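Long-range contacts in 3-dehydroquinate dehydratase (Geobacillus kaustophilus, PDB 2YR1), which probably catalyses the cis-dehydration of 3-dehydroquinate to 3-dehydroshikimate through a Schiff-base intermediate, the third step of the chorismate pathway to aromatic amino acids: residues A[117-122]-A[143-148]; A[139-144]-A[169-174]. All blocks are in the same frame, centred on the assembly; numbering follows the deposited sequence.

Contact 1 of 2, residues A[117-122]-A[143-148]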
# COMPACT_ATOMS: atom_id res chain seq x y z
N LEU A 117 -13.60 24.85 -4.10
CA LEU A 117 -13.03 24.13 -5.22
C LEU A 117 -14.17 23.74 -6.14
O LEU A 117 -15.32 23.58 -5.71
CB LEU A 117 -12.36 22.82 -4.78
CG LEU A 117 -11.29 22.53 -3.71
CD1 LEU A 117 -9.90 22.73 -4.25
CD2 LEU A 117 -11.55 23.33 -2.48
N VAL A 118 -13.84 23.56 -7.41
CA VAL A 118 -14.79 23.13 -8.42
C VAL A 118 -14.11 22.04 -9.26
O VAL A 118 -12.98 22.24 -9.71
CB VAL A 118 -15.21 24.28 -9.36
CG1 VAL A 118 -16.01 23.74 -10.50
CG2 VAL A 118 -16.05 25.31 -8.62
N ASP A 119 -14.79 20.91 -9.45
CA ASP A 119 -14.28 19.81 -10.25
C ASP A 119 -14.88 19.91 -11.66
O ASP A 119 -16.10 19.99 -11.82
CB ASP A 119 -14.65 18.46 -9.62
CG ASP A 119 -14.16 17.26 -10.45
OD1 ASP A 119 -14.29 17.30 -11.69
OD2 ASP A 119 -13.66 16.28 -9.87
N TYR A 120 -14.03 19.90 -12.68
CA TYR A 120 -14.52 19.97 -14.06
C TYR A 120 -13.77 18.94 -14.90
O TYR A 120 -12.57 18.71 -14.69
CB TYR A 120 -14.32 21.37 -14.63
CG TYR A 120 -15.32 21.71 -15.70
CD1 TYR A 120 -16.68 21.74 -15.41
CD2 TYR A 120 -14.90 22.04 -16.99
CE1 TYR A 120 -17.61 22.08 -16.38
CE2 TYR A 120 -15.83 22.38 -17.97
CZ TYR A 120 -17.18 22.40 -17.66
OH TYR A 120 -18.12 22.74 -18.61
N GLU A 121 -14.48 18.34 -15.85
CA GLU A 121 -13.93 17.29 -16.70
C GLU A 121 -12.95 17.74 -17.78
O GLU A 121 -13.25 18.65 -18.57
CB GLU A 121 -15.08 16.54 -17.38
CG GLU A 121 -16.45 16.72 -16.70
CD GLU A 121 -16.58 15.96 -15.39
OE1 GLU A 121 -17.22 14.88 -15.38
OE2 GLU A 121 -16.04 16.44 -14.38
N LEU A 122 -11.79 17.08 -17.83
CA LEU A 122 -10.79 17.41 -18.84
C LEU A 122 -11.41 17.17 -20.20
O LEU A 122 -11.11 17.86 -21.17
CB LEU A 122 -9.54 16.53 -18.69
CG LEU A 122 -8.42 16.94 -19.67
CD1 LEU A 122 -7.07 16.71 -19.05
CD2 LEU A 122 -8.55 16.16 -20.96
N VAL A 143 -10.13 21.91 -10.11
CA VAL A 143 -9.69 20.53 -10.17
C VAL A 143 -10.12 20.03 -11.56
O VAL A 143 -11.29 20.11 -11.91
CB VAL A 143 -10.41 19.66 -9.08
CG1 VAL A 143 -10.02 18.19 -9.24
CG2 VAL A 143 -10.05 20.15 -7.70
N VAL A 144 -9.18 19.56 -12.37
CA VAL A 144 -9.55 19.03 -13.66
C VAL A 144 -9.37 17.54 -13.60
O VAL A 144 -8.26 17.04 -13.35
CB VAL A 144 -8.73 19.61 -14.80
CG1 VAL A 144 -9.18 18.96 -16.13
CG2 VAL A 144 -8.94 21.13 -14.84
N SER A 145 -10.45 16.82 -13.85
CA SER A 145 -10.43 15.38 -13.72
C SER A 145 -10.81 14.55 -14.92
O SER A 145 -11.32 15.04 -15.94
CB SER A 145 -11.30 14.98 -12.54
OG SER A 145 -12.64 15.42 -12.71
N ARG A 146 -10.58 13.25 -14.76
CA ARG A 146 -10.85 12.23 -15.75
C ARG A 146 -11.13 10.97 -14.94
O ARG A 146 -10.36 10.65 -14.04
CB ARG A 146 -9.63 11.98 -16.61
CG ARG A 146 -9.92 11.17 -17.86
CD ARG A 146 -10.65 12.04 -18.90
NE ARG A 146 -10.28 11.69 -20.27
CZ ARG A 146 -10.71 10.60 -20.90
NH1 ARG A 146 -11.52 9.75 -20.28
NH2 ARG A 146 -10.30 10.34 -22.14
N HIS A 147 -12.22 10.28 -15.27
CA HIS A 147 -12.58 9.05 -14.59
C HIS A 147 -12.79 7.91 -15.60
O HIS A 147 -13.53 8.05 -16.58
CB HIS A 147 -13.86 9.27 -13.76
CG HIS A 147 -13.81 10.49 -12.89
ND1 HIS A 147 -13.55 10.44 -11.54
CD2 HIS A 147 -13.95 11.80 -13.19
CE1 HIS A 147 -13.54 11.66 -11.04
NE2 HIS A 147 -13.77 12.51 -12.03
N TYR A 148 -12.11 6.78 -15.37
CA TYR A 148 -12.22 5.61 -16.24
C TYR A 148 -12.93 4.50 -15.46
O TYR A 148 -12.30 3.80 -14.68
CB TYR A 148 -10.83 5.13 -16.65
CG TYR A 148 -10.13 6.11 -17.55
CD1 TYR A 148 -10.53 6.28 -18.87
CD2 TYR A 148 -9.09 6.90 -17.06
CE1 TYR A 148 -9.91 7.22 -19.69
CE2 TYR A 148 -8.46 7.85 -17.88
CZ TYR A 148 -8.88 7.99 -19.19
OH TYR A 148 -8.27 8.92 -20.00
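Residues 117-122 and 143-148 form a parallel strand pair in the buried barrel wall, with Asp119 bridging Val143, Tyr120 bridging Val144 and Glu121 bridging Ser145. Four backbone hydrogen bonds zip the strands together. Val143 N gives to Val118 O (2.9 Å), and Val143 O takes the N-H of Tyr120. Ser145 repeats the pattern two residues on: its N gives to Tyr120 O, and its O receives Leu122 N at 2.8 Å in a nearly straight bond.

The two strands are joined through helix 127-137 as a beta-alpha-beta unit of the TIM barrel of type I dehydroquinases. Asp119, Glu121, Val143 and Ser145 share one face, the side of the predicted active site. There Ser145 OG donates a hydrogen bond to Asp119 OD1 at 2.7 Å, on the syn side of the carboxylate and 17° out of its plane. Asp119 reaches across because its CG lies anti to the backbone N (chi1 179°). The same Ser145 OG accepts from His147 NE2 at 3.2 Å, with the hydroxyl tilted from the ring plane. Ser145 thus links the carboxylate to the imidazole of His147, the predicted proton donor/acceptor, and probably helps to fix the rotation of that ring. Glu121 OE1 is held by Ser87 N.

Tyr120 and Val144 point to the other face, the helix side. Tyr120 packs there on Arg103 and Ile106 of helix 99-112. Where the chain turns after the strand, Leu122 CB rests against Val144 CG1 at 3.5 Å.

Contact 2 of 2, residues A[139-144]-A[169-174]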
# COMPACT_ATOMS: atom_id res chain seq x y z
N SER A 139 -11.94 33.38 -6.99
CA SER A 139 -10.91 32.81 -6.14
C SER A 139 -11.27 31.36 -5.80
O SER A 139 -11.15 30.92 -4.67
CB SER A 139 -10.76 33.62 -4.85
OG SER A 139 -10.52 35.00 -5.13
N VAL A 140 -11.74 30.63 -6.80
CA VAL A 140 -12.10 29.23 -6.62
C VAL A 140 -11.06 28.34 -7.29
O VAL A 140 -10.67 28.59 -8.42
CB VAL A 140 -13.47 28.91 -7.24
CG1 VAL A 140 -13.82 27.46 -7.01
CG2 VAL A 140 -14.56 29.81 -6.65
N TRP A 141 -10.61 27.32 -6.58
CA TRP A 141 -9.62 26.40 -7.12
C TRP A 141 -10.24 25.49 -8.16
O TRP A 141 -11.41 25.13 -8.07
CB TRP A 141 -9.01 25.57 -6.01
CG TRP A 141 -8.30 26.41 -5.00
CD1 TRP A 141 -8.78 26.84 -3.80
CD2 TRP A 141 -6.96 26.90 -5.10
NE1 TRP A 141 -7.82 27.56 -3.14
CE2 TRP A 141 -6.69 27.61 -3.91
CE3 TRP A 141 -5.96 26.81 -6.07
CZ2 TRP A 141 -5.46 28.23 -3.67
CZ3 TRP A 141 -4.73 27.42 -5.83
CH2 TRP A 141 -4.49 28.12 -4.63
N LEU A 142 -9.46 25.14 -9.17
CA LEU A 142 -9.96 24.29 -10.23
C LEU A 142 -9.30 22.93 -10.26
O LEU A 142 -8.08 22.82 -10.40
CB LEU A 142 -9.77 24.97 -11.59
CG LEU A 142 -10.30 24.13 -12.77
CD1 LEU A 142 -11.80 23.99 -12.61
CD2 LEU A 142 -9.96 24.79 -14.09
N VAL A 143 -10.13 21.91 -10.11
CA VAL A 143 -9.69 20.53 -10.17
C VAL A 143 -10.12 20.03 -11.56
O VAL A 143 -11.29 20.11 -11.91
CB VAL A 143 -10.41 19.66 -9.08
CG1 VAL A 143 -10.02 18.19 -9.24
CG2 VAL A 143 -10.05 20.15 -7.70
N VAL A 144 -9.18 19.56 -12.37
CA VAL A 144 -9.55 19.03 -13.66
C VAL A 144 -9.37 17.54 -13.60
O VAL A 144 -8.26 17.04 -13.35
CB VAL A 144 -8.73 19.61 -14.80
CG1 VAL A 144 -9.18 18.96 -16.13
CG2 VAL A 144 -8.94 21.13 -14.84
N GLY A 169 -4.75 24.72 -17.31
CA GLY A 169 -4.84 25.62 -16.19
C GLY A 169 -5.33 25.04 -14.88
O GLY A 169 -5.65 25.79 -13.96
N ALA A 170 -5.39 23.72 -14.77
CA ALA A 170 -5.84 23.11 -13.53
C ALA A 170 -4.97 23.49 -12.33
O ALA A 170 -3.76 23.71 -12.46
CB ALA A 170 -5.85 21.58 -13.68
N ASP A 171 -5.60 23.58 -11.17
CA ASP A 171 -4.87 23.86 -9.95
C ASP A 171 -4.53 22.50 -9.34
O ASP A 171 -3.55 22.35 -8.59
CB ASP A 171 -5.72 24.66 -8.96
CG ASP A 171 -5.89 26.12 -9.40
OD1 ASP A 171 -4.87 26.79 -9.66
OD2 ASP A 171 -7.04 26.59 -9.49
N ILE A 172 -5.35 21.51 -9.67
CA ILE A 172 -5.19 20.14 -9.20
C ILE A 172 -5.63 19.24 -10.34
O ILE A 172 -6.67 19.48 -10.95
CB ILE A 172 -6.08 19.85 -7.97
CG1 ILE A 172 -5.68 20.77 -6.81
CG2 ILE A 172 -5.99 18.38 -7.59
CD1 ILE A 172 -6.42 20.50 -5.52
N ALA A 173 -4.85 18.20 -10.61
CA ALA A 173 -5.16 17.25 -11.67
C ALA A 173 -5.69 15.97 -11.04
O ALA A 173 -5.10 15.46 -10.09
CB ALA A 173 -3.91 16.94 -12.48
N LYS A 174 -6.81 15.45 -11.55
CA LYS A 174 -7.35 14.23 -10.97
C LYS A 174 -7.65 13.13 -11.98
O LYS A 174 -8.23 13.38 -13.04
CB LYS A 174 -8.62 14.56 -10.16
CG LYS A 174 -9.37 13.33 -9.63
CD LYS A 174 -10.67 13.71 -8.91
CE LYS A 174 -11.46 12.45 -8.58
NZ LYS A 174 -12.90 12.70 -8.34
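Strands 141-144 and 172-174 run parallel, 4.7 Å apart at their closest and 25° from aligned, with Val143 opposite Ile172 and Val144 opposite Ala173. Ile172 O accepts from Val144 N, and Val144 O takes Lys174 N at 2.8 Å. At the start of the pair, Leu142 O is gripped twice, by Asp171 N (2.7 Å) and by the less straight Ile172 N (3.1 Å).

Asp171 closes this end with its side chain. Its CG is anti to its own carbonyl carbon (chi1 -73°), which turns the carboxylate back toward the neighbouring strand. Asp171 OD2 takes the hydrogen of Leu142 N at 2.8 Å, on the lone pair facing away from OD1. Arg132 of helix 127-137 forms a salt bridge with the same oxygen. The carboxylate stands at the edge of the Trp141 indole, the two planes 80° apart, with Asp171 CG 3.4 Å from Trp141 CE3.

Helix 155-167 connects the strands, giving another beta-alpha-beta unit of the TIM barrel. Gly169 is the first residue after it to leave helical angles; its positive phi completes a Schellman motif and lets the chain turn toward strand 172-177. On the helix-facing side of the sheet, Ala170 CB presses on Val144 CG2 at 3.3 Å, a tight fit.

The other face carries Val143, Ile172 and Lys174. Val143 CG2 meets Ile172 CB at 4.0 Å, while its CG1 touches Lys174 CB. Lys174 is the predicted Schiff-base residue. Its chain is extended throughout, carrying NZ away from Val143 toward His147 and Arg86. Ile204 and Met206 of strand 203-207 pack along it.

Contacts 1 and 2 are neighbours in the same parallel barrel sheet, their centres 8 Å apart. Strand 141-148 lies in the middle: it pairs with strand 117-121 in contact 1 and with strand 172-177 in contact 2, and Val143 and Val144 belong to both. Along the chain the order is strand 117-121, helix 127-137, strand 141-148, helix 155-167, strand 172-177, so two beta-alpha-beta units follow one another. Backbone bonds from Val118 N to Trp141 O and from Arg146 N to Lys174 O probably continue the ladders. Together the contacts bring His147 and Lys174 side by side, with His147 CE1 3.0 Å from Lys174 NZ, in the predicted active site.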